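Putative aldolase (Bacteroides vulgatus ATCC 8482, PDB 3DXI) is of unknown function but carries a TIM-barrel domain of the HMGL-like family, the closed eight-stranded parallel barrel of many aldolases. Local coordinates at residues 169-178 with 199-210; 25-36 with 247-258. One frame throughout, in Å; residues are numbered along the deposited sequence.

Contact 1: 169-178 with 199-210; sequences ITPKEVKNLL and LGLINSITAIDD
N203 and I169 make the first polar link, near the starts of the two helices. ND2 of N203 donates to I169 O at 2.9 Å, with an N-H...O angle of 151°. The donor sits well above the carbonyl plane and is not on a lone pair. CG of N203 lies beside its own backbone N (chi1 -77°), which turns the amide back toward the head of its helix and toward I169 and P171. The other end of the amide, OD1, lies 2.9 Å from P171 N. That nitrogen has no hydrogen to give, so OD1 simply packs against the proline ring. T170, the N-cap residue, turns to its own helix instead: its N and OG1 both donate to E173 OE1.

The second polar link is a salt bridge. K175 NZ meets D210 OD2 at 2.6 Å, on the syn lone pair. The lysine chain bends at its last two torsions to bring NZ there.

These are consecutive outer helices of the TIM barrel. Helix 171-184 follows strand 159-163, and helix 200-209 follows strand 189-192. They run in roughly the same direction, with axes 8.9 Å apart and crossing at -33°.

Apolar contacts lie along the interface. P171 CG touches I202 CG2 at 3.9 Å. V174 splits its methyls: CG1 meets A207 CB at 4.0 Å, while CG2 lies against the N203 amide. T206 CG2 lies against K175 CG; the modelled 3.2 Å is shorter than usual contact and doubtful in detail. T206 OG1 is bonded to I202 O in its own helix. Beyond the salt bridge, L178 CD2 comes 3.8 Å from D210 CB. F191 of strand 189-192 packs against I169 and N203, and I202 of the second subunit packs on P171, L199 and I202.

Contact 2: 25-36 with 247-258; sequences IVDAYILAMNEL and DFNVLGNIITTF
I254 is a knob set among A28, Y29, A32 and M33 of the facing helix. Its CG1 branch runs anti to the backbone N (chi1 -168°) and carries CD1 across to the facing backbone, 3.5 Å from Y29 CA. The base of the same side chain meets A32, with I254 CB 3.8 Å from A32 CB. M33, a selenomethionine, points away at first, then bends back to cross I254 at about a right angle, bringing M33 CE to I254 CG1 at 4.1 Å.

V250 straddles A32 and E35. Its CG1 lies 3.7 Å from A32 CB, and CG2 lies against the E35 chain, which passes it at about a right angle. L36 closes this end: its CG faces V250 CG1, and CD2 points to the first turn of the other helix, near D247 O and L251.

At the far end, F258 CE2 comes 4.0 Å from Y29 CD1. The two rings meet obliquely. F258 CZ also lies 4.0 Å from I25 CG2. I25 and T257 run antiparallel as they pass.

E35 and D247 run alongside one another in the same sense, with carboxylate planes 86° apart. E35 OE1 and D247 OD2 are 4.1 Å apart. One water donates to both oxygens and probably eases the repulsion of like charges. D247 OD1 caps its helix through V250 N, with a weak bond from N249 N, and also binds N298 of the second subunit.

The two helices are antiparallel (160°), with axes 9.7 Å apart. Helix 23-34 lies between the first and second strands, after the short helix 9-13, and Y29 OH binds D7 of the first strand. Its other side packs on helix 62-71. Helix 248-265 comes after the eighth strand and helix 231-241, and packs on the latter.

Contacts 1 and 2 belong to the outer helical layer of one barrel but do not touch. Their centres are 27 Å apart, and their nearest atoms are about 11 Å apart. The centres of contacts 1 and 2 lie about 16 Å and 19 Å from the centre of the chain. Contact 1 is nested in sequence inside the loop closed by contact 2. It pairs helices of neighbouring strands, whereas contact 2 joins helix 23-34, between the first two strands, to helix 248-265, beyond the last strand. Helix 231-241 packs on both 199-210 and 247-258, so it bridges them. Both contacts also reach the second subunit. Neither includes a ligand.

Contact 1: 169-178 with 199-210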
loop_
_atom_site.group_PDB
_atom_site.type_symbol
_atom_site.label_atom_id
_atom_site.label_comp_id
_atom_site.label_asym_id
_atom_site.label_seq_id
_atom_site.Cartn_x
_atom_site.Cartn_y
_atom_site.Cartn_z
ATOM N N ILE A 169 6.231 -8.885 -6.787
ATOM C CA ILE A 169 5.409 -10.085 -6.911
ATOM C C ILE A 169 3.927 -9.736 -6.695
ATOM O O ILE A 169 3.592 -8.926 -5.833
ATOM C CB ILE A 169 5.867 -11.171 -5.892
ATOM C CG1 ILE A 169 5.436 -12.554 -6.377
ATOM C CG2 ILE A 169 5.296 -10.891 -4.511
ATOM C CD1 ILE A 169 6.182 -13.012 -7.601
ATOM N N THR A 170 3.046 -10.340 -7.490
ATOM C CA THR A 170 1.609 -10.086 -7.396
ATOM C C THR A 170 0.879 -11.232 -6.688
ATOM O O THR A 170 1.415 -12.328 -6.560
ATOM C CB THR A 170 0.989 -9.903 -8.799
ATOM O OG1 THR A 170 1.123 -11.122 -9.544
ATOM C CG2 THR A 170 1.685 -8.774 -9.546
ATOM N N PRO A 171 -0.361 -10.990 -6.228
ATOM C CA PRO A 171 -1.157 -12.008 -5.533
ATOM C C PRO A 171 -1.271 -13.317 -6.313
ATOM O O PRO A 171 -1.121 -14.400 -5.743
ATOM C CB PRO A 171 -2.511 -11.323 -5.351
ATOM C CG PRO A 171 -2.139 -9.883 -5.235
ATOM C CD PRO A 171 -1.107 -9.722 -6.321
ATOM N N LYS A 172 -1.544 -13.217 -7.612
ATOM C CA LYS A 172 -1.662 -14.405 -8.457
ATOM C C LYS A 172 -0.374 -15.223 -8.424
ATOM O O LYS A 172 -0.415 -16.437 -8.262
ATOM C CB LYS A 172 -1.970 -14.013 -9.907
ATOM C CG LYS A 172 -2.101 -15.200 -10.850
ATOM C CD LYS A 172 -2.385 -14.763 -12.287
ATOM C CE LYS A 172 -2.742 -15.963 -13.166
ATOM N NZ LYS A 172 -3.138 -15.582 -14.556
ATOM N N GLU A 173 0.766 -14.553 -8.578
ATOM C CA GLU A 173 2.056 -15.233 -8.560
ATOM C C GLU A 173 2.351 -15.889 -7.220
ATOM O O GLU A 173 2.940 -16.973 -7.184
ATOM C CB GLU A 173 3.178 -14.259 -8.912
ATOM C CG GLU A 173 3.059 -13.712 -10.321
ATOM C CD GLU A 173 4.025 -12.584 -10.582
ATOM O OE1 GLU A 173 4.028 -11.613 -9.799
ATOM O OE2 GLU A 173 4.775 -12.669 -11.574
ATOM N N VAL A 174 1.950 -15.236 -6.126
ATOM C CA VAL A 174 2.173 -15.792 -4.791
ATOM C C VAL A 174 1.388 -17.094 -4.637
ATOM O O VAL A 174 1.912 -18.077 -4.105
ATOM C CB VAL A 174 1.747 -14.809 -3.665
ATOM C CG1 VAL A 174 1.878 -15.489 -2.304
ATOM C CG2 VAL A 174 2.617 -13.552 -3.709
ATOM N N LYS A 175 0.138 -17.100 -5.096
ATOM C CA LYS A 175 -0.687 -18.307 -5.015
ATOM C C LYS A 175 -0.038 -19.447 -5.786
ATOM O O LYS A 175 0.120 -20.549 -5.269
ATOM C CB LYS A 175 -2.082 -18.076 -5.607
ATOM C CG LYS A 175 -3.000 -17.220 -4.769
ATOM C CD LYS A 175 -4.340 -16.997 -5.469
ATOM C CE LYS A 175 -5.107 -18.298 -5.645
ATOM N NZ LYS A 175 -5.482 -18.901 -4.334
ATOM N N ASN A 176 0.321 -19.174 -7.036
ATOM C CA ASN A 176 0.930 -20.180 -7.899
ATOM C C ASN A 176 2.211 -20.763 -7.311
ATOM O O ASN A 176 2.388 -21.982 -7.279
ATOM C CB ASN A 176 1.222 -19.583 -9.277
ATOM C CG ASN A 176 1.935 -20.557 -10.192
ATOM O OD1 ASN A 176 1.382 -21.587 -10.575
ATOM N ND2 ASN A 176 3.175 -20.239 -10.541
ATOM N N LEU A 177 3.101 -19.890 -6.852
ATOM C CA LEU A 177 4.365 -20.327 -6.275
ATOM C C LEU A 177 4.161 -21.143 -5.003
ATOM O O LEU A 177 4.868 -22.123 -4.771
ATOM C CB LEU A 177 5.260 -19.120 -5.998
ATOM C CG LEU A 177 5.874 -18.482 -7.247
ATOM C CD1 LEU A 177 6.561 -17.177 -6.868
ATOM C CD2 LEU A 177 6.861 -19.452 -7.886
ATOM N N LEU A 178 3.196 -20.744 -4.179
ATOM C CA LEU A 178 2.923 -21.481 -2.954
ATOM C C LEU A 178 2.476 -22.889 -3.348
ATOM O O LEU A 178 2.995 -23.880 -2.836
ATOM C CB LEU A 178 1.830 -20.780 -2.140
ATOM C CG LEU A 178 1.362 -21.469 -0.853
ATOM C CD1 LEU A 178 2.559 -21.777 0.041
ATOM C CD2 LEU A 178 0.361 -20.573 -0.134
ATOM N N LEU A 199 1.989 -4.010 -2.248
ATOM C CA LEU A 199 1.204 -5.235 -2.361
ATOM C C LEU A 199 1.555 -6.183 -1.205
ATOM O O LEU A 199 1.104 -7.329 -1.164
ATOM C CB LEU A 199 1.474 -5.927 -3.702
ATOM C CG LEU A 199 0.991 -5.226 -4.981
ATOM C CD1 LEU A 199 1.380 -6.063 -6.207
ATOM C CD2 LEU A 199 -0.522 -5.036 -4.923
ATOM N N GLY A 200 2.361 -5.693 -0.266
ATOM C CA GLY A 200 2.747 -6.512 0.868
ATOM C C GLY A 200 1.561 -7.101 1.617
ATOM O O GLY A 200 1.524 -8.301 1.883
ATOM N N LEU A 201 0.585 -6.266 1.965
ATOM C CA LEU A 201 -0.576 -6.756 2.697
ATOM C C LEU A 201 -1.404 -7.748 1.890
ATOM O O LEU A 201 -1.644 -8.866 2.342
ATOM C CB LEU A 201 -1.483 -5.598 3.141
ATOM C CG LEU A 201 -2.785 -6.024 3.841
ATOM C CD1 LEU A 201 -2.478 -6.685 5.182
ATOM C CD2 LEU A 201 -3.679 -4.817 4.040
ATOM N N ILE A 202 -1.837 -7.356 0.696
ATOM C CA ILE A 202 -2.666 -8.254 -0.094
ATOM C C ILE A 202 -1.966 -9.553 -0.492
ATOM O O ILE A 202 -2.609 -10.602 -0.559
ATOM C CB ILE A 202 -3.263 -7.545 -1.352
ATOM C CG1 ILE A 202 -4.369 -8.423 -1.937
ATOM C CG2 ILE A 202 -2.183 -7.268 -2.391
ATOM C CD1 ILE A 202 -5.459 -8.797 -0.909
ATOM N N ASN A 203 -0.661 -9.498 -0.761
ATOM C CA ASN A 203 0.067 -10.721 -1.104
ATOM C C ASN A 203 0.064 -11.641 0.124
ATOM O O ASN A 203 -0.148 -12.847 0.009
ATOM C CB ASN A 203 1.527 -10.435 -1.482
ATOM C CG ASN A 203 1.683 -9.874 -2.883
ATOM O OD1 ASN A 203 0.867 -10.129 -3.765
ATOM N ND2 ASN A 203 2.758 -9.128 -3.100
ATOM N N SER A 204 0.309 -11.063 1.297
ATOM C CA SER A 204 0.344 -11.835 2.539
ATOM C C SER A 204 -1.021 -12.438 2.873
ATOM O O SER A 204 -1.119 -13.609 3.235
ATOM C CB SER A 204 0.836 -10.957 3.695
ATOM O OG SER A 204 2.117 -10.408 3.405
ATOM N N ILE A 205 -2.078 -11.647 2.747
ATOM C CA ILE A 205 -3.411 -12.154 3.026
ATOM C C ILE A 205 -3.747 -13.282 2.045
ATOM O O ILE A 205 -4.397 -14.262 2.412
ATOM C CB ILE A 205 -4.471 -11.033 2.914
ATOM C CG1 ILE A 205 -4.180 -9.936 3.943
ATOM C CG2 ILE A 205 -5.873 -11.603 3.140
ATOM C CD1 ILE A 205 -4.182 -10.422 5.389
ATOM N N THR A 206 -3.292 -13.142 0.803
ATOM C CA THR A 206 -3.537 -14.143 -0.234
ATOM C C THR A 206 -2.875 -15.465 0.159
ATOM O O THR A 206 -3.467 -16.538 0.017
ATOM C CB THR A 206 -2.986 -13.669 -1.608
ATOM O OG1 THR A 206 -3.699 -12.501 -2.032
ATOM C CG2 THR A 206 -3.145 -14.756 -2.658
ATOM N N ALA A 207 -1.650 -15.373 0.669
ATOM C CA ALA A 207 -0.904 -16.545 1.104
ATOM C C ALA A 207 -1.579 -17.141 2.338
ATOM O O ALA A 207 -1.772 -18.363 2.430
ATOM C CB ALA A 207 0.544 -16.162 1.418
ATOM N N ILE A 208 -1.949 -16.278 3.278
ATOM C CA ILE A 208 -2.608 -16.728 4.501
ATOM C C ILE A 208 -3.872 -17.532 4.175
ATOM O O ILE A 208 -4.067 -18.638 4.693
ATOM C CB ILE A 208 -2.983 -15.529 5.422
ATOM C CG1 ILE A 208 -1.705 -14.908 6.009
ATOM C CG2 ILE A 208 -3.914 -15.992 6.548
ATOM C CD1 ILE A 208 -1.914 -13.641 6.834
ATOM N N ASP A 209 -4.721 -16.987 3.308
ATOM C CA ASP A 209 -5.953 -17.676 2.949
ATOM C C ASP A 209 -5.720 -18.986 2.196
ATOM O O ASP A 209 -6.624 -19.811 2.103
ATOM C CB ASP A 209 -6.878 -16.751 2.153
ATOM C CG ASP A 209 -7.426 -15.608 3.002
ATOM O OD1 ASP A 209 -7.401 -15.729 4.250
ATOM O OD2 ASP A 209 -7.892 -14.594 2.428
ATOM N N ASP A 210 -4.516 -19.180 1.666
ATOM C CA ASP A 210 -4.194 -20.425 0.971
ATOM C C ASP A 210 -3.432 -21.394 1.881
ATOM O O ASP A 210 -2.783 -22.327 1.405
ATOM C CB ASP A 210 -3.365 -20.161 -0.290
ATOM C CG ASP A 210 -4.225 -19.847 -1.497
ATOM O OD1 ASP A 210 -5.470 -19.864 -1.373
ATOM O OD2 ASP A 210 -3.652 -19.588 -2.577
#

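Contact 2: 25-36 with 247-258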
loop_
_atom_site.group_PDB
_atom_site.type_symbol
_atom_site.label_atom_id
_atom_site.label_comp_id
_atom_site.label_asym_id
_atom_site.label_seq_id
_atom_site.Cartn_x
_atom_site.Cartn_y
_atom_site.Cartn_z
ATOM N N ILE A 25 15.069 1.324 23.265
ATOM C CA ILE A 25 14.248 0.924 22.133
ATOM C C ILE A 25 14.142 -0.602 22.112
ATOM O O ILE A 25 13.067 -1.158 21.905
ATOM C CB ILE A 25 14.840 1.411 20.789
ATOM C CG1 ILE A 25 14.809 2.942 20.715
ATOM C CG2 ILE A 25 14.043 0.836 19.637
ATOM C CD1 ILE A 25 15.843 3.646 21.606
ATOM N N VAL A 26 15.268 -1.271 22.343
ATOM C CA VAL A 26 15.302 -2.723 22.338
ATOM C C VAL A 26 14.354 -3.326 23.373
ATOM O O VAL A 26 13.617 -4.257 23.058
ATOM C CB VAL A 26 16.741 -3.244 22.566
ATOM C CG1 VAL A 26 16.745 -4.764 22.656
ATOM C CG2 VAL A 26 17.632 -2.791 21.421
ATOM N N ASP A 27 14.366 -2.798 24.598
ATOM C CA ASP A 27 13.476 -3.306 25.640
ATOM C C ASP A 27 12.010 -3.025 25.334
ATOM O O ASP A 27 11.152 -3.882 25.551
ATOM C CB ASP A 27 13.828 -2.711 27.005
ATOM C CG ASP A 27 15.070 -3.337 27.609
ATOM O OD1 ASP A 27 15.497 -4.398 27.117
ATOM O OD2 ASP A 27 15.614 -2.776 28.582
ATOM N N ALA A 28 11.716 -1.817 24.861
ATOM C CA ALA A 28 10.347 -1.462 24.515
ATOM C C ALA A 28 9.859 -2.437 23.434
ATOM O O ALA A 28 8.745 -2.965 23.510
ATOM C CB ALA A 28 10.293 -0.027 24.000
ATOM N N TYR A 29 10.704 -2.673 22.432
ATOM C CA TYR A 29 10.373 -3.595 21.344
ATOM C C TYR A 29 10.082 -4.999 21.883
ATOM O O TYR A 29 8.994 -5.530 21.679
ATOM C CB TYR A 29 11.521 -3.666 20.323
ATOM C CG TYR A 29 11.373 -4.778 19.295
ATOM C CD1 TYR A 29 10.439 -4.684 18.260
ATOM C CD2 TYR A 29 12.158 -5.932 19.370
ATOM C CE1 TYR A 29 10.289 -5.711 17.327
ATOM C CE2 TYR A 29 12.019 -6.965 18.442
ATOM C CZ TYR A 29 11.084 -6.850 17.424
ATOM O OH TYR A 29 10.955 -7.860 16.502
ATOM N N ILE A 30 11.048 -5.592 22.580
ATOM C CA ILE A 30 10.872 -6.939 23.126
ATOM C C ILE A 30 9.612 -7.077 23.982
ATOM O O ILE A 30 8.876 -8.057 23.855
ATOM C CB ILE A 30 12.100 -7.369 23.964
ATOM C CG1 ILE A 30 13.348 -7.451 23.074
ATOM C CG2 ILE A 30 11.835 -8.714 24.629
ATOM C CD1 ILE A 30 13.331 -8.595 22.057
ATOM N N LEU A 31 9.354 -6.100 24.845
ATOM C CA LEU A 31 8.173 -6.162 25.705
ATOM C C LEU A 31 6.863 -5.996 24.933
ATOM O O LEU A 31 5.852 -6.609 25.276
ATOM C CB LEU A 31 8.270 -5.118 26.821
ATOM C CG LEU A 31 9.410 -5.394 27.809
ATOM C CD1 LEU A 31 9.534 -4.245 28.797
ATOM C CD2 LEU A 31 9.152 -6.708 28.536
ATOM N N ALA A 32 6.879 -5.171 23.891
ATOM C CA ALA A 32 5.681 -4.975 23.082
ATOM C C ALA A 32 5.362 -6.281 22.357
ATOM O O ALA A 32 4.206 -6.675 22.255
ATOM C CB ALA A 32 5.902 -3.862 22.064
HETATM N N MSE A 33 6.398 -6.947 21.856
HETATM C CA MSE A 33 6.210 -8.203 21.146
HETATM C C MSE A 33 5.580 -9.259 22.059
HETATM O O MSE A 33 4.886 -10.157 21.588
HETATM C CB MSE A 33 7.546 -8.709 20.600
HETATM C CG MSE A 33 8.179 -7.808 19.544
HETATM SE SE MSE A 33 7.039 -7.462 17.996
HETATM C CE MSE A 33 6.547 -5.633 18.415
ATOM N N ASN A 34 5.825 -9.153 23.363
ATOM C CA ASN A 34 5.241 -10.098 24.312
ATOM C C ASN A 34 3.719 -9.947 24.322
ATOM O O ASN A 34 2.995 -10.920 24.528
ATOM C CB ASN A 34 5.746 -9.855 25.742
ATOM C CG ASN A 34 7.111 -10.465 26.004
ATOM O OD1 ASN A 34 7.629 -11.234 25.195
ATOM N ND2 ASN A 34 7.695 -10.134 27.154
ATOM N N GLU A 35 3.236 -8.726 24.102
ATOM C CA GLU A 35 1.798 -8.472 24.135
ATOM C C GLU A 35 1.115 -8.350 22.782
ATOM O O GLU A 35 -0.020 -7.879 22.700
ATOM C CB GLU A 35 1.505 -7.218 24.963
ATOM C CG GLU A 35 1.953 -7.331 26.409
ATOM C CD GLU A 35 1.394 -6.227 27.285
ATOM O OE1 GLU A 35 0.179 -6.261 27.581
ATOM O OE2 GLU A 35 2.169 -5.324 27.673
ATOM N N LEU A 36 1.806 -8.760 21.724
ATOM C CA LEU A 36 1.235 -8.722 20.381
ATOM C C LEU A 36 1.184 -10.163 19.880
ATOM O O LEU A 36 1.999 -10.993 20.284
ATOM C CB LEU A 36 2.098 -7.854 19.449
ATOM C CG LEU A 36 2.111 -6.338 19.717
ATOM C CD1 LEU A 36 3.121 -5.640 18.811
ATOM C CD2 LEU A 36 0.728 -5.769 19.481
ATOM N N ASP A 247 -3.858 -6.195 20.813
ATOM C CA ASP A 247 -3.832 -5.104 21.786
ATOM C C ASP A 247 -3.306 -3.901 21.015
ATOM O O ASP A 247 -2.097 -3.730 20.853
ATOM C CB ASP A 247 -2.881 -5.390 22.946
ATOM C CG ASP A 247 -2.895 -4.280 23.989
ATOM O OD1 ASP A 247 -3.209 -3.129 23.626
ATOM O OD2 ASP A 247 -2.587 -4.553 25.165
ATOM N N PHE A 248 -4.228 -3.077 20.539
ATOM C CA PHE A 248 -3.877 -1.908 19.755
ATOM C C PHE A 248 -3.177 -0.807 20.540
ATOM O O PHE A 248 -2.480 0.025 19.955
ATOM C CB PHE A 248 -5.132 -1.383 19.069
ATOM C CG PHE A 248 -5.620 -2.275 17.964
ATOM C CD1 PHE A 248 -4.986 -2.271 16.726
ATOM C CD2 PHE A 248 -6.690 -3.145 18.167
ATOM C CE1 PHE A 248 -5.408 -3.119 15.709
ATOM C CE2 PHE A 248 -7.122 -4.002 17.155
ATOM C CZ PHE A 248 -6.482 -3.990 15.923
ATOM N N ASN A 249 -3.359 -0.798 21.857
ATOM C CA ASN A 249 -2.714 0.210 22.688
ATOM C C ASN A 249 -1.214 -0.025 22.589
ATOM O O ASN A 249 -0.447 0.913 22.359
ATOM C CB ASN A 249 -3.191 0.104 24.143
ATOM C CG ASN A 249 -4.595 0.670 24.341
ATOM O OD1 ASN A 249 -5.309 0.941 23.377
ATOM N ND2 ASN A 249 -4.997 0.843 25.599
ATOM N N VAL A 250 -0.809 -1.285 22.745
ATOM C CA VAL A 250 0.598 -1.665 22.642
ATOM C C VAL A 250 1.103 -1.421 21.217
ATOM O O VAL A 250 2.203 -0.920 21.022
ATOM C CB VAL A 250 0.809 -3.166 22.993
ATOM C CG1 VAL A 250 2.223 -3.601 22.625
ATOM C CG2 VAL A 250 0.567 -3.393 24.490
ATOM N N LEU A 251 0.295 -1.777 20.222
ATOM C CA LEU A 251 0.686 -1.589 18.832
ATOM C C LEU A 251 0.978 -0.107 18.567
ATOM O O LEU A 251 1.994 0.236 17.964
ATOM C CB LEU A 251 -0.424 -2.095 17.899
ATOM C CG LEU A 251 -0.118 -2.191 16.399
ATOM C CD1 LEU A 251 1.168 -2.982 16.168
ATOM C CD2 LEU A 251 -1.290 -2.872 15.700
ATOM N N GLY A 252 0.090 0.768 19.025
ATOM C CA GLY A 252 0.300 2.192 18.834
ATOM C C GLY A 252 1.547 2.683 19.551
ATOM O O GLY A 252 2.286 3.520 19.028
ATOM N N ASN A 253 1.793 2.168 20.753
ATOM C CA ASN A 253 2.967 2.584 21.505
ATOM C C ASN A 253 4.275 2.129 20.864
ATOM O O ASN A 253 5.253 2.872 20.864
ATOM C CB ASN A 253 2.908 2.079 22.948
ATOM C CG ASN A 253 1.784 2.718 23.747
ATOM O OD1 ASN A 253 1.349 3.832 23.442
ATOM N ND2 ASN A 253 1.314 2.021 24.777
ATOM N N ILE A 254 4.301 0.917 20.318
ATOM C CA ILE A 254 5.530 0.437 19.708
ATOM C C ILE A 254 5.789 1.181 18.395
ATOM O O ILE A 254 6.936 1.368 17.997
ATOM C CB ILE A 254 5.506 -1.108 19.497
ATOM C CG1 ILE A 254 6.913 -1.599 19.144
ATOM C CG2 ILE A 254 4.525 -1.495 18.398
ATOM C CD1 ILE A 254 7.964 -1.271 20.200
ATOM N N ILE A 255 4.723 1.622 17.735
ATOM C CA ILE A 255 4.875 2.389 16.503
ATOM C C ILE A 255 5.535 3.711 16.889
ATOM O O ILE A 255 6.471 4.169 16.230
ATOM C CB ILE A 255 3.507 2.689 15.842
ATOM C CG1 ILE A 255 2.959 1.421 15.174
ATOM C CG2 ILE A 255 3.652 3.837 14.841
ATOM C CD1 ILE A 255 1.562 1.584 14.612
ATOM N N THR A 256 5.039 4.315 17.966
ATOM C CA THR A 256 5.580 5.582 18.452
ATOM C C THR A 256 7.059 5.452 18.806
ATOM O O THR A 256 7.837 6.367 18.559
ATOM C CB THR A 256 4.811 6.085 19.694
ATOM O OG1 THR A 256 3.463 6.399 19.325
ATOM C CG2 THR A 256 5.479 7.327 20.270
ATOM N N THR A 257 7.440 4.315 19.381
ATOM C CA THR A 257 8.830 4.080 19.744
ATOM C C THR A 257 9.732 4.226 18.511
ATOM O O THR A 257 10.796 4.846 18.577
ATOM C CB THR A 257 9.026 2.662 20.339
ATOM O OG1 THR A 257 8.300 2.548 21.566
ATOM C CG2 THR A 257 10.500 2.399 20.626
ATOM N N PHE A 258 9.284 3.671 17.385
ATOM C CA PHE A 258 10.051 3.696 16.142
ATOM C C PHE A 258 9.820 4.915 15.258
ATOM O O PHE A 258 10.436 5.036 14.195
ATOM C CB PHE A 258 9.760 2.420 15.348
ATOM C CG PHE A 258 10.467 1.204 15.881
ATOM C CD1 PHE A 258 11.782 0.932 15.511
ATOM C CD2 PHE A 258 9.836 0.353 16.782
ATOM C CE1 PHE A 258 12.462 -0.172 16.034
ATOM C CE2 PHE A 258 10.507 -0.757 17.313
ATOM C CZ PHE A 258 11.821 -1.019 16.938
HETATM O O HOH W 1 -1.846 -7.242 26.230
HETATM O O HOH W 2 -2.303 -8.857 21.598
#